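Local coordinates for putative lipoprotein GNA1162 (Neisseria meningitidis, PDB 4HRV) that is of unknown function but, as a DUF799-family lipoprotein related to the TolB N-terminal domain, may act at the cell envelope and bind lipid, at residues Pro20-Ser25 with Thr65-Ile70; Tyr89-Glu94 with Ser109-Leu114; Pro13-Val18 with Gly83-Leu88. The protein carries 3 engineered substitutions. All coordinates share one frame; numbering follows the deposited sequence.

In the fold
The three contacts tie strands 15-23, 86-99 and 104-116 of one mixed sheet together and pack helix 67-72 against the end of strand 15-23. Strand 15-23 serves interaction 3 with its first half and interaction 1 with its second; the centres of interactions 1 and 3 are about 18 Å apart. Strand 86-99 continues from interaction 3 into interaction 2, about 17 Å between centres, and there Leu114 CD1 packs 3.9 Å from Leu88 CB. Interactions 1 and 2 are closer, about 11 Å between centres, and Leu22 N lies 2.9 Å from Ile90 O, a probable hydrogen bond between neighbouring strands. Interaction 1 is nested in the loop that interaction 3 closes; interaction 2 follows along the chain.

Interaction 1: Pro20-Ser25 with Thr65-Ile70; sequences PPLNES and TNAADI
Pro20, Ala67 and Leu22 bury the most surface where the end of strand 15-23 meets the first turn of helix 67-72, an apolar contact of modest size, 237 Å² over both sides. The CA atoms of Leu22 and Ala67 are 5.5 Å apart, and the CB of Ala67 points toward the strand, where it meets two successive carbonyl oxygens: Pro21 O at 3.5 Å and Pro20 O slightly farther off. Pro20 O also accepts a hydrogen bond from His71 NE2, so the helix methyl sits beside a carbonyl already engaged. On one flank the Pro20 ring turns its CG to the tip of Ile70, 3.9 Å from CD1, the two side chains crossing at about a right angle. Ile70 reaches it because CG1 lies anti to the carbonyl carbon (chi1 -66°) and the chain then extends to CD1. Phe59 of helix 52-61 touches both Pro20 and Ile70.

Helix 67-72 belongs to the helical connection between the parallel strands 48-49 and 86-99, which flank strand 15-23 in the mixed sheet, as in a beta-alpha-beta crossover; Asn66 takes its N-cap position. Leu22 supplies the other flank. Its CB does not point at the helix, yet its end swings in, and CD2 comes to rest 3.6 Å from Ala68 N and 3.9 Å from Ala68 CB, alongside the backbone of the first turn. The same methyl lies 4.0 Å from Ala67 CB, bridging the two alanines. The backbone of Leu22 meanwhile bonds to Ile90 and Val92 of strand 86-99. Beyond it an Asx turn takes the chain out of the strand: Asn23 OD1 accepts from Ser25 OG at 2.8 Å, in the carbonyl plane on a lone pair, and from Ser25 N, 38° above that plane, at 3.0 Å.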
loop_
_atom_site.group_PDB
_atom_site.type_symbol
_atom_site.label_atom_id
_atom_site.label_comp_id
_atom_site.label_asym_id
_atom_site.label_seq_id
_atom_site.Cartn_x
_atom_site.Cartn_y
_atom_site.Cartn_z
ATOM N N PRO B 20 -4.574 -19.982 -2.059
ATOM C CA PRO B 20 -5.402 -19.312 -1.054
ATOM C C PRO B 20 -4.536 -18.803 0.084
ATOM O O PRO B 20 -3.755 -19.565 0.653
ATOM C CB PRO B 20 -6.321 -20.428 -0.564
ATOM C CG PRO B 20 -6.481 -21.312 -1.743
ATOM C CD PRO B 20 -5.161 -21.258 -2.500
ATOM N N PRO B 21 -4.658 -17.510 0.414
ATOM C CA PRO B 21 -3.795 -16.962 1.460
ATOM C C PRO B 21 -4.084 -17.539 2.838
ATOM O O PRO B 21 -5.223 -17.884 3.144
ATOM C CB PRO B 21 -4.107 -15.455 1.415
ATOM C CG PRO B 21 -4.565 -15.219 -0.006
ATOM C CD PRO B 21 -5.383 -16.454 -0.314
ATOM N N LEU B 22 -3.040 -17.660 3.649
ATOM C CA LEU B 22 -3.165 -18.113 5.022
ATOM C C LEU B 22 -3.687 -16.966 5.867
ATOM O O LEU B 22 -3.263 -15.816 5.711
ATOM C CB LEU B 22 -1.802 -18.514 5.570
ATOM C CG LEU B 22 -1.440 -19.977 5.771
ATOM C CD1 LEU B 22 -0.214 -20.034 6.670
ATOM C CD2 LEU B 22 -2.618 -20.765 6.365
ATOM N N ASN B 23 -4.600 -17.271 6.776
ATOM C CA ASN B 23 -5.109 -16.254 7.682
ATOM C C ASN B 23 -4.551 -16.504 9.072
ATOM O O ASN B 23 -4.907 -17.487 9.717
ATOM C CB ASN B 23 -6.640 -16.284 7.706
ATOM C CG ASN B 23 -7.249 -15.083 8.431
ATOM O OD1 ASN B 23 -6.544 -14.261 9.023
ATOM N ND2 ASN B 23 -8.571 -14.989 8.388
ATOM N N GLU B 24 -3.660 -15.630 9.522
ATOM C CA GLU B 24 -3.106 -15.747 10.863
ATOM C C GLU B 24 -3.597 -14.626 11.763
ATOM O O GLU B 24 -2.899 -14.202 12.682
ATOM C CB GLU B 24 -1.581 -15.786 10.820
ATOM C CG GLU B 24 -1.060 -16.898 9.949
ATOM C CD GLU B 24 0.355 -17.317 10.290
ATOM O OE1 GLU B 24 1.107 -16.484 10.838
ATOM O OE2 GLU B 24 0.711 -18.488 10.007
ATOM N N SER B 25 -4.806 -14.146 11.483
ATOM C CA SER B 25 -5.454 -13.148 12.327
ATOM C C SER B 25 -6.704 -13.737 12.974
ATOM O O SER B 25 -7.265 -14.707 12.477
ATOM C CB SER B 25 -5.854 -11.930 11.500
ATOM O OG SER B 25 -7.070 -12.172 10.818
ATOM N N THR B 65 -9.160 -27.803 0.672
ATOM C CA THR B 65 -9.800 -26.491 0.706
ATOM C C THR B 65 -9.187 -25.576 1.765
ATOM O O THR B 65 -9.237 -24.359 1.642
ATOM C CB THR B 65 -11.320 -26.598 0.926
ATOM O OG1 THR B 65 -11.581 -27.420 2.071
ATOM C CG2 THR B 65 -11.989 -27.210 -0.301
ATOM N N ASN B 66 -8.595 -26.180 2.789
ATOM C CA ASN B 66 -7.991 -25.443 3.886
ATOM C C ASN B 66 -6.659 -24.831 3.477
ATOM O O ASN B 66 -5.788 -25.510 2.932
ATOM C CB ASN B 66 -7.798 -26.370 5.088
ATOM C CG ASN B 66 -7.203 -25.658 6.279
ATOM O OD1 ASN B 66 -7.917 -25.048 7.060
ATOM N ND2 ASN B 66 -5.891 -25.732 6.421
ATOM N N ALA B 67 -6.500 -23.542 3.734
ATOM C CA ALA B 67 -5.307 -22.846 3.282
ATOM C C ALA B 67 -4.036 -23.394 3.929
ATOM O O ALA B 67 -3.002 -23.468 3.286
ATOM C CB ALA B 67 -5.437 -21.355 3.531
ATOM N N ALA B 68 -4.111 -23.781 5.199
ATOM C CA ALA B 68 -2.928 -24.295 5.880
ATOM C C ALA B 68 -2.472 -25.604 5.241
ATOM O O ALA B 68 -1.283 -25.877 5.153
ATOM C CB ALA B 68 -3.196 -24.490 7.363
ATOM N N ASP B 69 -3.415 -26.425 4.809
ATOM C CA ASP B 69 -3.046 -27.652 4.116
ATOM C C ASP B 69 -2.295 -27.265 2.838
ATOM O O ASP B 69 -1.246 -27.829 2.517
ATOM C CB ASP B 69 -4.280 -28.482 3.748
ATOM C CG ASP B 69 -4.894 -29.196 4.943
ATOM O OD1 ASP B 69 -4.148 -29.567 5.875
ATOM O OD2 ASP B 69 -6.130 -29.380 4.942
ATOM N N ILE B 70 -2.838 -26.293 2.114
ATOM C CA ILE B 70 -2.289 -25.947 0.797
ATOM C C ILE B 70 -0.869 -25.386 0.887
ATOM O O ILE B 70 0.026 -25.822 0.153
ATOM C CB ILE B 70 -3.244 -25.037 0.006
ATOM C CG1 ILE B 70 -4.522 -25.818 -0.324
ATOM C CG2 ILE B 70 -2.579 -24.530 -1.279
ATOM C CD1 ILE B 70 -5.689 -24.975 -0.762
#

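Interaction 2: Tyr89-Glu94 with Ser109-Leu114; sequences YITVTE and SAKARL
The Tyr89 ring carries the guanidinium of Arg113 flat on one face, with planes 10° apart and centres separated by 4.3 Å. The stack is offset: NH2 of Arg113 stands over the ring face, displaced toward the rim, whereas Tyr89 CD1 lies over the centre of the guanidinium, and Tyr89 CB comes within 3.5 Å of Arg113 NH1 on that same guanidinium face. Arg113 CG sits between its backbone N and carbonyl carbon (chi1 68°); the chain extends to NE and a turn at chi4, -79°, then lays the guanidinium over the ring. His71 also meets the Tyr89 ring, at an inclined angle.

Beneath the stack, Tyr89 and Arg113 form an antiparallel hydrogen-bonded pair, Tyr89 N to Arg113 O measuring 3.0 Å, and Thr91 with Lys111 forms the next. The Lys111 aliphatic chain runs beside Thr91 and crosses Thr93, with CE 3.8 Å from Thr93 CG2. Side chains on the reverse face are apolar: Ile90 CG1 packs 4.0 Å from Ala112 CB, and Ala110 meets Val149 of the second subunit.

The hairpin of strands 86-99 and 104-116 is interrupted by a classic beta bulge, where Thr93 and Glu94 both face Ser109. Ser109 O accepts from Thr93 N at 2.9 Å and from Glu94 N at 3.2 Å, both donors approaching from the same face of its plane. The Ser109 hydroxyl is bonded to Ser129 OG of the next strand. Sharing Ser109 O between two amides keeps the strands bonded across the one-residue shift in register, and the flat contact at the other end is consistent with a cation-pi contribution from a positively charged Arg113.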
loop_
_atom_site.group_PDB
_atom_site.type_symbol
_atom_site.label_atom_id
_atom_site.label_comp_id
_atom_site.label_asym_id
_atom_site.label_seq_id
_atom_site.Cartn_x
_atom_site.Cartn_y
_atom_site.Cartn_z
ATOM N N TYR B 89 2.857 -17.209 -2.112
ATOM C CA TYR B 89 2.256 -17.472 -0.809
ATOM C C TYR B 89 1.996 -16.154 -0.075
ATOM O O TYR B 89 2.925 -15.383 0.183
ATOM C CB TYR B 89 3.181 -18.323 0.056
ATOM C CG TYR B 89 3.464 -19.705 -0.499
ATOM C CD1 TYR B 89 4.674 -19.998 -1.118
ATOM C CD2 TYR B 89 2.512 -20.729 -0.397
ATOM C CE1 TYR B 89 4.931 -21.286 -1.625
ATOM C CE2 TYR B 89 2.765 -22.004 -0.910
ATOM C CZ TYR B 89 3.972 -22.275 -1.506
ATOM O OH TYR B 89 4.215 -23.532 -2.022
ATOM N N ILE B 90 0.746 -15.917 0.287
ATOM C CA ILE B 90 0.406 -14.720 1.065
ATOM C C ILE B 90 -0.110 -15.121 2.435
ATOM O O ILE B 90 -0.895 -16.054 2.550
ATOM C CB ILE B 90 -0.674 -13.914 0.361
ATOM C CG1 ILE B 90 -0.186 -13.496 -1.034
ATOM C CG2 ILE B 90 -1.083 -12.700 1.208
ATOM C CD1 ILE B 90 -1.284 -12.969 -1.914
ATOM N N THR B 91 0.336 -14.411 3.465
ATOM C CA THR B 91 -0.158 -14.588 4.822
ATOM C C THR B 91 -0.608 -13.245 5.420
ATOM O O THR B 91 0.154 -12.278 5.444
ATOM C CB THR B 91 0.921 -15.213 5.727
ATOM O OG1 THR B 91 1.289 -16.488 5.205
ATOM C CG2 THR B 91 0.415 -15.383 7.158
ATOM N N VAL B 92 -1.857 -13.195 5.865
ATOM C CA VAL B 92 -2.362 -12.047 6.608
ATOM C C VAL B 92 -2.032 -12.248 8.084
ATOM O O VAL B 92 -2.497 -13.211 8.708
ATOM C CB VAL B 92 -3.882 -11.889 6.442
ATOM C CG1 VAL B 92 -4.425 -10.806 7.412
ATOM C CG2 VAL B 92 -4.218 -11.541 5.005
ATOM N N THR B 93 -1.218 -11.351 8.632
ATOM C CA THR B 93 -0.736 -11.483 10.002
ATOM C C THR B 93 -1.505 -10.581 10.958
ATOM O O THR B 93 -1.523 -10.811 12.170
ATOM C CB THR B 93 0.763 -11.157 10.086
ATOM O OG1 THR B 93 0.986 -9.801 9.660
ATOM C CG2 THR B 93 1.545 -12.095 9.193
ATOM N N GLU B 94 -2.140 -9.550 10.414
ATOM C CA GLU B 94 -2.991 -8.695 11.228
ATOM C C GLU B 94 -4.247 -8.249 10.476
ATOM O O GLU B 94 -4.207 -7.966 9.288
ATOM C CB GLU B 94 -2.203 -7.483 11.731
ATOM C CG GLU B 94 -2.921 -6.707 12.804
ATOM C CD GLU B 94 -2.000 -5.773 13.565
ATOM O OE1 GLU B 94 -2.244 -5.552 14.774
ATOM O OE2 GLU B 94 -1.033 -5.266 12.953
ATOM N N SER B 109 -2.109 -6.167 7.932
ATOM C CA SER B 109 -0.720 -6.430 7.612
ATOM C C SER B 109 -0.652 -7.815 6.979
ATOM O O SER B 109 -1.358 -8.735 7.402
ATOM C CB SER B 109 0.153 -6.401 8.863
ATOM O OG SER B 109 -0.037 -5.215 9.610
ATOM N N ALA B 110 0.182 -7.942 5.959
ATOM C CA ALA B 110 0.349 -9.199 5.250
ATOM C C ALA B 110 1.792 -9.311 4.792
ATOM O O ALA B 110 2.495 -8.311 4.642
ATOM C CB ALA B 110 -0.594 -9.277 4.063
ATOM N N LYS B 111 2.234 -10.540 4.588
ATOM C CA LYS B 111 3.568 -10.791 4.116
ATOM C C LYS B 111 3.441 -11.822 3.003
ATOM O O LYS B 111 2.463 -12.561 2.943
ATOM C CB LYS B 111 4.446 -11.294 5.256
ATOM C CG LYS B 111 3.968 -12.590 5.896
ATOM C CD LYS B 111 4.810 -12.920 7.121
ATOM C CE LYS B 111 4.347 -14.202 7.794
ATOM N NZ LYS B 111 5.145 -14.499 9.016
ATOM N N ALA B 112 4.393 -11.833 2.085
ATOM C CA ALA B 112 4.295 -12.742 0.956
ATOM C C ALA B 112 5.667 -13.160 0.485
ATOM O O ALA B 112 6.654 -12.469 0.732
ATOM C CB ALA B 112 3.513 -12.112 -0.179
ATOM N N ARG B 113 5.729 -14.320 -0.163
ATOM C CA ARG B 113 6.952 -14.755 -0.792
ATOM C C ARG B 113 6.632 -15.473 -2.093
ATOM O O ARG B 113 5.637 -16.191 -2.186
ATOM C CB ARG B 113 7.743 -15.664 0.150
ATOM C CG ARG B 113 7.097 -17.006 0.423
ATOM C CD ARG B 113 7.863 -17.776 1.493
ATOM N NE ARG B 113 7.516 -19.197 1.477
ATOM C CZ ARG B 113 6.405 -19.687 2.019
ATOM N NH1 ARG B 113 5.549 -18.868 2.616
ATOM N NH2 ARG B 113 6.151 -20.984 1.962
ATOM N N LEU B 114 7.473 -15.261 -3.101
ATOM C CA LEU B 114 7.320 -15.935 -4.384
ATOM C C LEU B 114 8.389 -17.017 -4.495
ATOM O O LEU B 114 9.569 -16.738 -4.350
ATOM C CB LEU B 114 7.506 -14.953 -5.536
ATOM C CG LEU B 114 7.203 -15.555 -6.910
ATOM C CD1 LEU B 114 5.708 -15.786 -7.025
ATOM C CD2 LEU B 114 7.695 -14.669 -8.052
#

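Interaction 3: Pro13-Val18 with Gly83-Leu88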
loop_
_atom_site.group_PDB
_atom_site.type_symbol
_atom_site.label_atom_id
_atom_site.label_comp_id
_atom_site.label_asym_id
_atom_site.label_seq_id
_atom_site.Cartn_x
_atom_site.Cartn_y
_atom_site.Cartn_z
ATOM N N PRO B 13 10.399 -15.723 -13.807
ATOM C CA PRO B 13 9.148 -16.488 -13.722
ATOM C C PRO B 13 8.017 -15.826 -14.515
ATOM O O PRO B 13 7.740 -14.643 -14.309
ATOM C CB PRO B 13 8.831 -16.456 -12.226
ATOM C CG PRO B 13 9.430 -15.165 -11.752
ATOM C CD PRO B 13 10.688 -14.987 -12.561
ATOM N N ALA B 14 7.371 -16.573 -15.408
ATOM C CA ALA B 14 6.262 -16.021 -16.182
ATOM C C ALA B 14 4.912 -16.386 -15.562
ATOM O O ALA B 14 4.099 -15.498 -15.287
ATOM C CB ALA B 14 6.337 -16.453 -17.654
ATOM N N SER B 15 4.683 -17.675 -15.322
ATOM C CA SER B 15 3.403 -18.126 -14.764
ATOM C C SER B 15 3.414 -18.285 -13.238
ATOM O O SER B 15 4.274 -18.946 -12.668
ATOM C CB SER B 15 2.932 -19.424 -15.425
ATOM O OG SER B 15 3.708 -20.534 -15.028
ATOM N N ILE B 16 2.428 -17.687 -12.589
ATOM C CA ILE B 16 2.390 -17.662 -11.140
ATOM C C ILE B 16 1.094 -18.238 -10.609
ATOM O O ILE B 16 0.008 -17.749 -10.936
ATOM C CB ILE B 16 2.515 -16.238 -10.616
ATOM C CG1 ILE B 16 3.887 -15.659 -10.967
ATOM C CG2 ILE B 16 2.281 -16.190 -9.114
ATOM C CD1 ILE B 16 4.058 -14.221 -10.468
ATOM N N LEU B 17 1.233 -19.267 -9.778
ATOM C CA LEU B 17 0.127 -19.819 -9.010
ATOM C C LEU B 17 -0.004 -19.065 -7.684
ATOM O O LEU B 17 0.911 -19.065 -6.856
ATOM C CB LEU B 17 0.362 -21.314 -8.734
ATOM C CG LEU B 17 -0.702 -22.031 -7.898
ATOM C CD1 LEU B 17 -2.024 -22.043 -8.639
ATOM C CD2 LEU B 17 -0.275 -23.469 -7.543
ATOM N N VAL B 18 -1.135 -18.400 -7.494
ATOM C CA VAL B 18 -1.442 -17.828 -6.197
ATOM C C VAL B 18 -2.347 -18.777 -5.442
ATOM O O VAL B 18 -3.473 -19.064 -5.865
ATOM C CB VAL B 18 -2.091 -16.434 -6.304
ATOM C CG1 VAL B 18 -2.135 -15.785 -4.924
ATOM C CG2 VAL B 18 -1.295 -15.571 -7.295
ATOM N N GLY B 83 1.436 -26.888 -13.625
ATOM C CA GLY B 83 2.442 -26.516 -14.612
ATOM C C GLY B 83 2.998 -25.114 -14.435
ATOM O O GLY B 83 3.628 -24.570 -15.345
ATOM N N ASN B 84 2.752 -24.520 -13.266
ATOM C CA ASN B 84 3.223 -23.175 -12.940
ATOM C C ASN B 84 4.743 -23.057 -12.716
ATOM O O ASN B 84 5.364 -23.950 -12.158
ATOM C CB ASN B 84 2.485 -22.663 -11.689
ATOM C CG ASN B 84 2.694 -23.557 -10.478
ATOM O OD1 ASN B 84 3.230 -23.120 -9.467
ATOM N ND2 ASN B 84 2.275 -24.815 -10.578
ATOM N N ASP B 85 5.329 -21.933 -13.122
ATOM C CA ASP B 85 6.741 -21.673 -12.843
ATOM C C ASP B 85 6.986 -21.307 -11.374
ATOM O O ASP B 85 8.007 -21.669 -10.798
ATOM C CB ASP B 85 7.272 -20.534 -13.714
ATOM C CG ASP B 85 7.165 -20.825 -15.202
ATOM O OD1 ASP B 85 7.479 -21.953 -15.625
ATOM O OD2 ASP B 85 6.776 -19.902 -15.948
ATOM N N ALA B 86 6.063 -20.568 -10.771
ATOM C CA ALA B 86 6.282 -20.117 -9.404
ATOM C C ALA B 86 5.005 -20.136 -8.593
ATOM O O ALA B 86 3.907 -20.176 -9.147
ATOM C CB ALA B 86 6.904 -18.724 -9.402
ATOM N N VAL B 87 5.151 -20.113 -7.274
ATOM C CA VAL B 87 3.999 -20.094 -6.390
ATOM C C VAL B 87 4.102 -18.885 -5.508
ATOM O O VAL B 87 5.165 -18.589 -4.954
ATOM C CB VAL B 87 3.940 -21.350 -5.481
ATOM C CG1 VAL B 87 2.638 -21.380 -4.688
ATOM C CG2 VAL B 87 4.092 -22.608 -6.317
ATOM N N LEU B 88 2.986 -18.182 -5.377
ATOM C CA LEU B 88 2.925 -17.017 -4.514
ATOM C C LEU B 88 2.170 -17.345 -3.242
ATOM O O LEU B 88 1.008 -17.754 -3.283
ATOM C CB LEU B 88 2.272 -15.846 -5.260
ATOM C CG LEU B 88 2.101 -14.551 -4.458
ATOM C CD1 LEU B 88 3.457 -13.914 -4.161
ATOM C CD2 LEU B 88 1.208 -13.592 -5.229
#
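Asp85 OD2 is gripped by Ala14 and Ser15: Ser15 N donates to it at 3.1 Å, nearly straight at 175°, on the anti side and tilted 26° out of the carboxylate plane, while Ala14 N and Ser15 OG add weak bonds. The return bond runs from Asp85 N to Ser15 OG, 2.9 Å. Ser15 OG stands between its own N and carbonyl carbon (chi1 72°), which lets the hydroxyl face both the amide and the carboxylate of Asp85. Asp85 OD1 forms a salt bridge with Arg118.

From there the strands run parallel, as neighbours in the mixed sheet. Leu17 sits between two bonds, its N donating to Ala86 O and its O accepting from Leu88 N at 2.7 Å. The Val18 and Leu88 side chains lie side by side, pointing the same way, with Val18 CG2 3.8 Å from Leu88 CD2, and Ile16 CG2 packs on Leu88 CB on that face, which Met144 of the second subunit also reaches. On the reverse face Leu17 CB rests 3.5 Å from Asn84 OD1, an oxygen hydrogen-bonded to Ser117 OG. With Arg118 on OD1 and the Ser15 amide, with weaker help from Ala14 N, on OD2, Asp85 is probably stabilised as a carboxylate.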